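Local structure of oxidoreductase, Gfo/Idh/MocA family (Pseudomonas syringae pv. tomato, 3DTY) at residues A[156-161]-A[217-222]. The protein binds a magnesium ion and is probably an NAD(P)-dependent oxidoreductase of the Gfo/Idh/MocA family. Numbering follows the deposited sequence.
Sequences EMIAAG and VMLPDL
Ile158 approaches the planar peptide joining Met218 to Leu219, the flat group of this contact, from one face. CD1 of Ile158 stands above the plane but outside its edge, beside the oxygen on the Met218 CA side, 3.7 Å from Met218 O. Ile158 CG2 lies on the same face, farther out beyond the oxygen, 3.9 Å from Met218 O. The Leu219 side chain rises on that face too, whereas the Pro220 ring (CD) and the Val217 carbonyl lie on the opposite one. No hydrogen bond crosses between the segments; what Ile158 presents to the carbonyl is hydrocarbon.

The two branches of Ile158 divide the remaining work. CG1 sits beside the backbone N (chi1 -67°), and the chain runs on extended (chi2 166°), carrying CD1 to 3.7 Å from CB of Met218, a selenomethionine whose own extended side chain then leads away. The other branch, CG2, is anti to the backbone N and faces Leu219, touching its CD2 at 3.8 Å; these two side chains cross at about a right angle. One isoleucine thus bridges two successive residues; the segments bury 130 Å² between them, both sides summed.

Gly161 (phi 76°) closes helix 149-159 in a Schellman motif, while Leu219 leaves helix 203-218 and opens a type I turn secured by Leu222 N to Leu219 O at 3.2 Å.

Away from the magnesium site of Glu123 and Asn127, the contact joins two helix ends within the C-terminal alpha/beta domain. Met218 also packs on Ile151 and Ala154 of helix 149-159, and Arg155 NH1 hydrogen-bonds Val217 O. On the sheet side, Leu219 packs on Val166 and Val169 of strand 166-174, whereas Met157 reaches Leu293 and Phe295 of strand 292-297, tying both helix ends to the large mixed sheet.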
# COMPACT_ATOMS: atom_id res chain seq x y z
N GLU A 156 11.67 -18.96 -11.65
CA GLU A 156 11.18 -19.36 -12.96
C GLU A 156 11.13 -18.19 -13.93
O GLU A 156 11.54 -18.31 -15.09
CB GLU A 156 9.78 -19.98 -12.84
CG GLU A 156 9.76 -21.38 -12.23
CD GLU A 156 10.40 -22.43 -13.13
OE1 GLU A 156 10.51 -22.17 -14.34
OE2 GLU A 156 10.78 -23.51 -12.63
N MSE A 157 10.63 -17.05 -13.46
CA MSE A 157 10.53 -15.87 -14.30
C MSE A 157 11.91 -15.38 -14.76
O MSE A 157 12.10 -15.02 -15.92
CB MSE A 157 9.80 -14.76 -13.54
CG MSE A 157 8.33 -15.07 -13.26
SE MSE A 157 7.50 -13.73 -12.17
CE MSE A 157 7.12 -12.41 -13.52
N ILE A 158 12.87 -15.37 -13.84
CA ILE A 158 14.22 -14.93 -14.15
C ILE A 158 14.87 -15.89 -15.14
O ILE A 158 15.57 -15.46 -16.06
CB ILE A 158 15.07 -14.86 -12.87
CG1 ILE A 158 14.54 -13.74 -11.97
CG2 ILE A 158 16.53 -14.63 -13.24
CD1 ILE A 158 15.07 -13.79 -10.55
N ALA A 159 14.63 -17.19 -14.96
CA ALA A 159 15.20 -18.20 -15.84
C ALA A 159 14.58 -18.13 -17.24
O ALA A 159 15.20 -18.55 -18.21
CB ALA A 159 14.98 -19.59 -15.25
N ALA A 160 13.36 -17.60 -17.32
CA ALA A 160 12.69 -17.47 -18.60
C ALA A 160 13.06 -16.16 -19.28
O ALA A 160 12.56 -15.85 -20.36
CB ALA A 160 11.17 -17.55 -18.41
N GLY A 161 13.94 -15.39 -18.65
CA GLY A 161 14.37 -14.12 -19.22
C GLY A 161 13.37 -12.98 -19.10
O GLY A 161 13.47 -12.00 -19.83
N VAL A 217 18.40 -18.86 -4.64
CA VAL A 217 17.30 -19.61 -5.22
C VAL A 217 16.85 -19.00 -6.55
O VAL A 217 16.62 -19.71 -7.52
CB VAL A 217 16.06 -19.65 -4.28
CG1 VAL A 217 14.88 -20.27 -5.01
CG2 VAL A 217 16.38 -20.45 -3.01
N MSE A 218 16.73 -17.67 -6.58
CA MSE A 218 16.28 -16.97 -7.78
C MSE A 218 17.34 -16.88 -8.88
O MSE A 218 17.02 -16.84 -10.06
CB MSE A 218 15.86 -15.54 -7.44
CG MSE A 218 14.84 -15.42 -6.32
SE MSE A 218 14.32 -13.57 -6.10
CE MSE A 218 12.96 -13.84 -4.74
N LEU A 219 18.60 -16.84 -8.47
CA LEU A 219 19.70 -16.68 -9.41
C LEU A 219 20.82 -17.67 -9.11
O LEU A 219 21.91 -17.28 -8.70
CB LEU A 219 20.24 -15.25 -9.32
CG LEU A 219 19.22 -14.14 -9.61
CD1 LEU A 219 19.34 -13.03 -8.57
CD2 LEU A 219 19.45 -13.60 -11.02
N PRO A 220 20.57 -18.98 -9.31
CA PRO A 220 21.58 -20.00 -9.03
C PRO A 220 22.89 -19.91 -9.80
O PRO A 220 23.92 -20.37 -9.31
CB PRO A 220 20.83 -21.31 -9.32
CG PRO A 220 19.87 -20.92 -10.40
CD PRO A 220 19.36 -19.57 -9.91
N ASP A 221 22.88 -19.29 -10.97
CA ASP A 221 24.09 -19.19 -11.77
C ASP A 221 24.95 -17.96 -11.50
O ASP A 221 26.06 -17.84 -12.01
CB ASP A 221 23.74 -19.26 -13.26
CG ASP A 221 22.96 -20.52 -13.61
OD1 ASP A 221 23.28 -21.58 -13.03
OD2 ASP A 221 22.04 -20.45 -14.46
N LEU A 222 24.44 -17.04 -10.68
CA LEU A 222 25.17 -15.82 -10.35
C LEU A 222 26.30 -16.14 -9.37
O LEU A 222 26.07 -16.80 -8.35
CB LEU A 222 24.20 -14.81 -9.73
CG LEU A 222 24.38 -13.32 -10.01
CD1 LEU A 222 24.21 -13.06 -11.49
CD2 LEU A 222 23.36 -12.52 -9.22